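PDB 6TFX: ABC transporter substrate-binding protein from Rhizobium radiobacter, which binds the mannityl-opine mannopinic acid as the solute-binding protein of an ABC transporter that imports such opines into the bacterium. Local coordinates for residues 265-270 with 356-361; 58-63 with 69-74. All coordinates share one frame; numbering follows the deposited sequence.

Contacts 1 and 2 lie on opposite sides of the centre of the chain, the centre of each about 28 Å from it, with their own centres 53 Å apart and nearest atoms about 39 Å apart. They follow one another along the sequence: the hairpin of contact 2 is complete before helix 265-272 of contact 1 begins. Both are structural packing away from the mannopinic acid pocket and from the magnesium site of C418 and C453. Their means differ. In contact 1 a single aromatic ring from the start of a strand meets a helix inside the protein, whereas contact 2 is a surface pairing of neighbouring strands, held by backbone hydrogen bonds and a row of aromatic side chains.

Contact 1: residues 265-270 with 356-361; sequences IRVRQA and GGFTLN
F358, at the start of the second strand of the beta-alpha-beta unit 330-337/340-353/358-365, meets V267 and A270 of helix 265-272. The ring arrives end first. Its CZ atom lies 3.5 Å from the backbone O of V267, and that oxygen sits at the ring edge, near the ring plane, so that the polarised rim of the phenyl group meets the carbonyl. A270 CB stands close to both CE1 and CZ, 3.8 Å from CE1, while V267 CG1 lies beside CE2 at 4.1 Å. CG1 is the branch of V267 that lies anti to the backbone N (chi1 -180°), and this places it next to CE2. The CB of F358 points to the helix, and with CG anti to its own carbonyl carbon (chi1 -68°) the ring runs on toward V267 and A270. Further apolar cover comes from helix 314-323, whose L321 touches both A270 and F358, and from V330 of the parallel neighbouring strand, which also packs on F358. The phenylalanine follows directly on the end of helix 340-353: G357, with positive phi, is the C-prime residue of a Schellman motif, in which F358 N bonds to V353 O and G357 N to A354 O. The motif thus leads from the helix of the beta-alpha-beta unit into its second strand, whose first residue packs against helix 265-272.

Contact 2: residues 58-63 with 69-74; sequences ESWESN and WTFKLR
Strands 57-62 and 68-73 form an antiparallel beta hairpin, and over the paired segments their directions differ by 167°. E61 and T70 make a hydrogen-bonded pair, with T70 N donating to E61 O at 2.8 Å and E61 N returning the bond to T70 O. Farther along, K72 N bonds to S59 O at 2.9 Å, but K72 O takes the amide of E58 at 2.8 Å. E58 and S59 thus both face K72, a classic beta bulge. On the side bearing the aromatic residues, W60 CB rests 3.4 Å above the F71 ring, offset toward its rim. CG of W60 lies between its backbone N and carbonyl carbon (chi1 57°), which carries the indole over toward F71; its five-membered ring lies nearly parallel to F71 but slid along it, at 26° with little overlap. CD1 of W60 meets the edge of the W69 ring in its plane, 4.0 Å from CZ3. S62 CB covers the centre of one W69 face in a CH-pi contact, 3.8 Å from the centroid of the six-membered ring. On the face carrying E61 and T70, a water donates to E61 OE2 and to the backbone O of T70. Strand 57-62 forms one border of the four-stranded antiparallel sheet; strand 68-73 pairs on its other side with 123-128, while L136 and L135 of helix 135-138 pack on W60 and W69 respectively.

Contact 1: residues 265-270 with 356-361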
ATOM      1  N   ILE A 265       5.267  15.986  24.981  1.00 18.03           N
ATOM      2  CA  ILE A 265       6.081  14.808  24.668  1.00 16.73           C
ATOM      3  C   ILE A 265       5.997  13.730  25.755  1.00 18.03           C
ATOM      4  O   ILE A 265       6.079  12.544  25.429  1.00 17.67           O
ATOM      5  CB  ILE A 265       7.544  15.206  24.337  1.00 19.85           C
ATOM      6  CG1 ILE A 265       8.270  14.037  23.605  1.00 19.75           C
ATOM      7  CG2 ILE A 265       8.305  15.734  25.589  1.00 21.73           C
ATOM      8  CD1 ILE A 265       9.603  14.384  22.936  1.00 28.56           C
ATOM      9  N   ARG A 266       5.835  14.124  27.041  1.00 16.34           N
ATOM     10  CA  ARG A 266       5.752  13.131  28.137  1.00 15.62           C
ATOM     11  C   ARG A 266       4.558  12.200  27.964  1.00 17.14           C
ATOM     12  O   ARG A 266       4.638  11.019  28.315  1.00 18.29           O
ATOM     13  CB  ARG A 266       5.708  13.819  29.494  1.00 18.32           C
ATOM     14  CG  ARG A 266       6.996  14.590  29.775  1.00 21.07           C
ATOM     15  CD  ARG A 266       6.846  15.458  31.014  1.00 24.91           C
ATOM     16  NE  ARG A 266       5.844  16.506  30.812  1.00 23.11           N
ATOM     17  CZ  ARG A 266       5.599  17.479  31.677  1.00 40.95           C
ATOM     18  NH1 ARG A 266       6.286  17.558  32.811  1.00 29.16           N
ATOM     19  NH2 ARG A 266       4.663  18.384  31.420  1.00 30.12           N
ATOM     20  N   VAL A 267       3.442  12.732  27.447  1.00 14.16           N
ATOM     21  CA  VAL A 267       2.242  11.917  27.214  1.00 15.06           C
ATOM     22  C   VAL A 267       2.513  10.936  26.077  1.00 17.43           C
ATOM     23  O   VAL A 267       2.107   9.775  26.149  1.00 17.19           O
ATOM     24  CB  VAL A 267       0.983  12.783  26.976  1.00 18.30           C
ATOM     25  CG1 VAL A 267      -0.255  11.912  26.737  1.00 16.59           C
ATOM     26  CG2 VAL A 267       0.750  13.727  28.158  1.00 18.21           C
ATOM     27  N   ARG A 268       3.209  11.397  25.023  1.00 15.46           N
ATOM     28  CA  ARG A 268       3.535  10.518  23.882  1.00 13.86           C
ATOM     29  C   ARG A 268       4.517   9.437  24.354  1.00 15.85           C
ATOM     30  O   ARG A 268       4.362   8.252  24.032  1.00 15.20           O
ATOM     31  CB  ARG A 268       4.162  11.330  22.731  1.00 13.58           C
ATOM     32  CG  ARG A 268       3.210  12.394  22.198  1.00 13.89           C
ATOM     33  CD  ARG A 268       3.580  12.880  20.801  1.00 15.77           C
ATOM     34  NE  ARG A 268       4.921  13.469  20.718  1.00 14.92           N
ATOM     35  CZ  ARG A 268       5.184  14.759  20.903  1.00 23.41           C
ATOM     36  NH1 ARG A 268       4.233  15.581  21.337  1.00 18.52           N
ATOM     37  NH2 ARG A 268       6.414  15.224  20.729  1.00 18.60           N
ATOM     38  N   GLN A 269       5.546   9.838  25.128  1.00 14.22           N
ATOM     39  CA  GLN A 269       6.511   8.881  25.666  1.00 14.34           C
ATOM     40  C   GLN A 269       5.803   7.848  26.548  1.00 16.97           C
ATOM     41  O   GLN A 269       6.085   6.649  26.450  1.00 16.58           O
ATOM     42  CB  GLN A 269       7.577   9.606  26.492  1.00 16.11           C
ATOM     43  CG  GLN A 269       8.523  10.437  25.626  1.00 15.95           C
ATOM     44  CD  GLN A 269       9.400  11.337  26.470  1.00 24.01           C
ATOM     45  OE1 GLN A 269       9.025  11.773  27.574  1.00 22.42           O
ATOM     46  NE2 GLN A 269      10.592  11.644  25.952  1.00 21.77           N
ATOM     47  N   ALA A 270       4.831   8.313  27.364  1.00 15.69           N
ATOM     48  CA  ALA A 270       4.076   7.393  28.214  1.00 15.67           C
ATOM     49  C   ALA A 270       3.376   6.340  27.340  1.00 17.35           C
ATOM     50  O   ALA A 270       3.419   5.168  27.656  1.00 16.24           O
ATOM     51  CB  ALA A 270       3.054   8.155  29.047  1.00 16.93           C
ATOM     52  N   GLY A 356      -0.339   1.107  31.237  1.00 18.66           N
ATOM     53  CA  GLY A 356       0.385   2.352  31.450  1.00 18.26           C
ATOM     54  C   GLY A 356      -0.483   3.554  31.731  1.00 21.15           C
ATOM     55  O   GLY A 356       0.032   4.669  31.813  1.00 21.91           O
ATOM     56  N   GLY A 357      -1.788   3.329  31.854  1.00 17.28           N
ATOM     57  CA  GLY A 357      -2.709   4.402  32.216  1.00 17.15           C
ATOM     58  C   GLY A 357      -3.553   5.007  31.112  1.00 19.92           C
ATOM     59  O   GLY A 357      -4.164   6.062  31.349  1.00 20.92           O
ATOM     60  N   PHE A 358      -3.622   4.356  29.929  1.00 15.68           N
ATOM     61  CA  PHE A 358      -4.440   4.889  28.831  1.00 16.02           C
ATOM     62  C   PHE A 358      -5.680   4.072  28.651  1.00 18.59           C
ATOM     63  O   PHE A 358      -5.581   2.848  28.499  1.00 18.36           O
ATOM     64  CB  PHE A 358      -3.669   4.895  27.504  1.00 16.12           C
ATOM     65  CG  PHE A 358      -2.528   5.886  27.481  1.00 15.84           C
ATOM     66  CD1 PHE A 358      -1.277   5.540  27.968  1.00 17.80           C
ATOM     67  CD2 PHE A 358      -2.701   7.160  26.934  1.00 16.18           C
ATOM     68  CE1 PHE A 358      -0.222   6.459  27.948  1.00 18.68           C
ATOM     69  CE2 PHE A 358      -1.642   8.075  26.892  1.00 19.06           C
ATOM     70  CZ  PHE A 358      -0.408   7.720  27.400  1.00 17.84           C
ATOM     71  N   THR A 359      -6.859   4.741  28.609  1.00 17.45           N
ATOM     72  CA  THR A 359      -8.074   4.020  28.303  1.00 18.12           C
ATOM     73  C   THR A 359      -8.434   4.441  26.900  1.00 21.46           C
ATOM     74  O   THR A 359      -8.864   5.574  26.675  1.00 19.36           O
ATOM     75  CB  THR A 359      -9.217   4.353  29.271  1.00 20.22           C
ATOM     76  OG1 THR A 359      -8.790   4.094  30.601  1.00 20.81           O
ATOM     77  CG2 THR A 359     -10.463   3.530  28.961  1.00 20.56           C
ATOM     78  N   LEU A 360      -8.214   3.545  25.954  1.00 19.13           N
ATOM     79  CA  LEU A 360      -8.480   3.807  24.552  1.00 19.92           C
ATOM     80  C   LEU A 360      -9.904   3.384  24.214  1.00 22.65           C
ATOM     81  O   LEU A 360     -10.331   2.283  24.572  1.00 23.30           O
ATOM     82  CB  LEU A 360      -7.432   3.010  23.737  1.00 20.80           C
ATOM     83  CG  LEU A 360      -7.360   3.191  22.255  1.00 26.50           C
ATOM     84  CD1 LEU A 360      -7.211   4.669  21.872  1.00 27.70           C
ATOM     85  CD2 LEU A 360      -6.215   2.352  21.700  1.00 26.45           C
ATOM     86  N   ASN A 361     -10.673   4.301  23.626  1.00 18.80           N
ATOM     87  CA  ASN A 361     -12.030   4.032  23.161  1.00 17.78           C
ATOM     88  C   ASN A 361     -11.909   3.947  21.630  1.00 22.43           C
ATOM     89  O   ASN A 361     -11.372   4.857  20.992  1.00 22.02           O
ATOM     90  CB  ASN A 361     -12.978   5.179  23.556  1.00 17.43           C
ATOM     91  CG  ASN A 361     -14.348   5.113  22.912  1.00 27.07           C
ATOM     92  OD1 ASN A 361     -14.831   6.089  22.302  1.00 29.44           O
ATOM     93  ND2 ASN A 361     -15.005   3.975  23.024  1.00 18.86           N
TER

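Contact 2: residues 58-63 with 69-74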
ATOM      1  N   GLU A  58       8.273  -1.215 -24.988  1.00 21.01           N
ATOM      2  CA  GLU A  58       9.059  -2.394 -25.369  1.00 22.65           C
ATOM      3  C   GLU A  58      10.559  -2.149 -25.089  1.00 25.45           C
ATOM      4  O   GLU A  58      11.312  -3.102 -24.892  1.00 25.37           O
ATOM      5  CB  GLU A  58       8.819  -2.790 -26.835  1.00 25.33           C
ATOM      6  CG  GLU A  58       9.123  -1.694 -27.839  1.00 33.84           C
ATOM      7  CD  GLU A  58       8.841  -2.051 -29.286  1.00 58.24           C
ATOM      8  OE1 GLU A  58       8.306  -3.155 -29.541  1.00 47.64           O
ATOM      9  OE2 GLU A  58       9.150  -1.219 -30.169  1.00 55.74           O
ATOM     10  N   SER A  59      10.984  -0.866 -25.084  1.00 20.75           N
ATOM     11  CA  SER A  59      12.380  -0.497 -24.833  1.00 20.94           C
ATOM     12  C   SER A  59      12.447   0.949 -24.372  1.00 23.30           C
ATOM     13  O   SER A  59      11.483   1.704 -24.526  1.00 21.76           O
ATOM     14  CB  SER A  59      13.228  -0.675 -26.098  1.00 25.09           C
ATOM     15  OG  SER A  59      12.860   0.247 -27.109  1.00 26.65           O
ATOM     16  N   TRP A  60      13.580   1.331 -23.791  1.00 19.20           N
ATOM     17  CA  TRP A  60      13.769   2.700 -23.352  1.00 19.72           C
ATOM     18  C   TRP A  60      15.230   2.986 -23.253  1.00 24.32           C
ATOM     19  O   TRP A  60      16.039   2.052 -23.181  1.00 23.39           O
ATOM     20  CB  TRP A  60      13.071   2.989 -22.026  1.00 19.25           C
ATOM     21  CG  TRP A  60      13.490   2.104 -20.895  1.00 21.20           C
ATOM     22  CD1 TRP A  60      14.467   2.348 -19.971  1.00 24.40           C
ATOM     23  CD2 TRP A  60      12.910   0.841 -20.548  1.00 21.16           C
ATOM     24  NE1 TRP A  60      14.560   1.291 -19.093  1.00 23.77           N
ATOM     25  CE2 TRP A  60      13.606   0.355 -19.421  1.00 24.58           C
ATOM     26  CE3 TRP A  60      11.850   0.080 -21.072  1.00 22.86           C
ATOM     27  CZ2 TRP A  60      13.312  -0.884 -18.838  1.00 23.82           C
ATOM     28  CZ3 TRP A  60      11.555  -1.141 -20.494  1.00 24.63           C
ATOM     29  CH2 TRP A  60      12.277  -1.609 -19.385  1.00 24.87           C
ATOM     30  N   GLU A  61      15.571   4.271 -23.230  1.00 21.38           N
ATOM     31  CA  GLU A  61      16.947   4.699 -23.091  1.00 22.60           C
ATOM     32  C   GLU A  61      16.983   6.064 -22.440  1.00 24.68           C
ATOM     33  O   GLU A  61      15.998   6.811 -22.492  1.00 23.38           O
ATOM     34  CB  GLU A  61      17.669   4.720 -24.453  1.00 25.16           C
ATOM     35  CG  GLU A  61      17.137   5.725 -25.455  1.00 38.62           C
ATOM     36  CD  GLU A  61      17.684   5.574 -26.862  1.00 76.05           C
ATOM     37  OE1 GLU A  61      18.897   5.296 -27.012  1.00 75.44           O
ATOM     38  OE2 GLU A  61      16.896   5.744 -27.820  1.00 79.81           O
ATOM     39  N   SER A  62      18.108   6.389 -21.830  1.00 22.80           N
ATOM     40  CA  SER A  62      18.285   7.718 -21.250  1.00 22.13           C
ATOM     41  C   SER A  62      19.473   8.369 -21.908  1.00 24.20           C
ATOM     42  O   SER A  62      20.348   7.670 -22.442  1.00 23.41           O
ATOM     43  CB  SER A  62      18.528   7.632 -19.747  1.00 25.57           C
ATOM     44  OG  SER A  62      19.681   6.855 -19.457  1.00 34.33           O
ATOM     45  N   ASN A  63      19.536   9.705 -21.839  1.00 20.31           N
ATOM     46  CA  ASN A  63      20.706  10.432 -22.320  1.00 19.86           C
ATOM     47  C   ASN A  63      21.819  10.275 -21.248  1.00 21.28           C
ATOM     48  O   ASN A  63      21.568   9.709 -20.163  1.00 20.70           O
ATOM     49  CB  ASN A  63      20.378  11.908 -22.585  1.00 19.68           C
ATOM     50  CG  ASN A  63      19.969  12.690 -21.361  1.00 23.94           C
ATOM     51  OD1 ASN A  63      19.644  12.130 -20.298  1.00 20.08           O
ATOM     52  ND2 ASN A  63      19.994  14.011 -21.490  1.00 24.10           N
ATOM     53  N   TRP A  69      14.594  10.690 -20.659  1.00 18.61           N
ATOM     54  CA  TRP A  69      14.300   9.277 -20.896  1.00 19.35           C
ATOM     55  C   TRP A  69      13.332   9.138 -22.054  1.00 22.68           C
ATOM     56  O   TRP A  69      12.300   9.817 -22.080  1.00 21.55           O
ATOM     57  CB  TRP A  69      13.694   8.668 -19.640  1.00 17.66           C
ATOM     58  CG  TRP A  69      14.675   8.590 -18.507  1.00 19.23           C
ATOM     59  CD1 TRP A  69      15.153   9.628 -17.757  1.00 22.02           C
ATOM     60  CD2 TRP A  69      15.270   7.403 -17.975  1.00 19.92           C
ATOM     61  NE1 TRP A  69      16.029   9.163 -16.804  1.00 21.38           N
ATOM     62  CE2 TRP A  69      16.102   7.798 -16.899  1.00 22.82           C
ATOM     63  CE3 TRP A  69      15.137   6.028 -18.269  1.00 22.16           C
ATOM     64  CZ2 TRP A  69      16.820   6.874 -16.131  1.00 23.34           C
ATOM     65  CZ3 TRP A  69      15.860   5.109 -17.510  1.00 24.92           C
ATOM     66  CH2 TRP A  69      16.685   5.534 -16.454  1.00 25.63           C
ATOM     67  N   THR A  70      13.649   8.237 -22.988  1.00 18.84           N
ATOM     68  CA  THR A  70      12.791   8.029 -24.159  1.00 19.29           C
ATOM     69  C   THR A  70      12.277   6.599 -24.131  1.00 22.23           C
ATOM     70  O   THR A  70      13.078   5.666 -24.087  1.00 20.64           O
ATOM     71  CB  THR A  70      13.551   8.351 -25.453  1.00 25.26           C
ATOM     72  OG1 THR A  70      14.062   9.691 -25.358  1.00 22.51           O
ATOM     73  CG2 THR A  70      12.660   8.234 -26.691  1.00 27.58           C
ATOM     74  N   PHE A  71      10.947   6.450 -24.115  1.00 17.80           N
ATOM     75  CA  PHE A  71      10.277   5.151 -24.086  1.00 17.56           C
ATOM     76  C   PHE A  71       9.630   4.846 -25.420  1.00 21.79           C
ATOM     77  O   PHE A  71       8.876   5.673 -25.932  1.00 21.31           O
ATOM     78  CB  PHE A  71       9.197   5.109 -22.985  1.00 17.77           C
ATOM     79  CG  PHE A  71       9.785   5.109 -21.594  1.00 17.07           C
ATOM     80  CD1 PHE A  71      10.207   6.296 -20.997  1.00 19.64           C
ATOM     81  CD2 PHE A  71       9.951   3.919 -20.891  1.00 18.11           C
ATOM     82  CE1 PHE A  71      10.823   6.285 -19.745  1.00 20.31           C
ATOM     83  CE2 PHE A  71      10.535   3.915 -19.621  1.00 21.90           C
ATOM     84  CZ  PHE A  71      10.984   5.093 -19.065  1.00 20.01           C
ATOM     85  N   LYS A  72       9.928   3.664 -25.974  1.00 19.41           N
ATOM     86  CA  LYS A  72       9.348   3.234 -27.243  1.00 19.73           C
ATOM     87  C   LYS A  72       8.207   2.293 -26.912  1.00 22.13           C
ATOM     88  O   LYS A  72       8.411   1.265 -26.260  1.00 21.37           O
ATOM     89  CB  LYS A  72      10.395   2.571 -28.157  1.00 22.71           C
ATOM     90  CG  LYS A  72      11.433   3.561 -28.702  1.00 33.72           C
ATOM     91  CD  LYS A  72      10.877   4.427 -29.833  1.00 47.27           C
ATOM     92  CE  LYS A  72      11.849   5.482 -30.304  1.00 58.10           C
ATOM     93  NZ  LYS A  72      11.267   6.295 -31.406  1.00 63.27           N
ATOM     94  N   LEU A  73       7.004   2.672 -27.305  1.00 18.52           N
ATOM     95  CA  LEU A  73       5.833   1.883 -26.966  1.00 18.81           C
ATOM     96  C   LEU A  73       5.635   0.729 -27.892  1.00 23.68           C
ATOM     97  O   LEU A  73       5.927   0.810 -29.089  1.00 23.22           O
ATOM     98  CB  LEU A  73       4.547   2.737 -26.949  1.00 18.91           C
ATOM     99  CG  LEU A  73       4.592   4.028 -26.120  1.00 22.57           C
ATOM    100  CD1 LEU A  73       3.221   4.622 -26.024  1.00 22.74           C
ATOM    101  CD2 LEU A  73       5.145   3.777 -24.725  1.00 22.31           C
ATOM    102  N   ARG A  74       5.082  -0.341 -27.340  1.00 20.92           N
ATOM    103  CA  ARG A  74       4.703  -1.483 -28.134  1.00 24.06           C
ATOM    104  C   ARG A  74       3.584  -1.054 -29.092  1.00 31.46           C
ATOM    105  O   ARG A  74       2.639  -0.373 -28.652  1.00 28.77           O
ATOM    106  CB  ARG A  74       4.153  -2.557 -27.221  1.00 25.66           C
ATOM    107  CG  ARG A  74       5.026  -3.722 -27.112  1.00 32.33           C
ATOM    108  CD  ARG A  74       4.328  -4.699 -26.217  1.00 32.97           C
ATOM    109  NE  ARG A  74       5.036  -4.827 -24.951  1.00 29.79           N
ATOM    110  CZ  ARG A  74       6.086  -5.620 -24.764  1.00 48.28           C
ATOM    111  NH1 ARG A  74       6.579  -6.336 -25.774  1.00 38.06           N
ATOM    112  NH2 ARG A  74       6.652  -5.709 -23.568  1.00 29.82           N
TER
HETATM  113  O   HOH W   1      16.511   9.894 -24.062  1.00 24.67           O
HETATM  114  O   HOH W   2      14.009   4.873 -26.648  1.00 36.13           O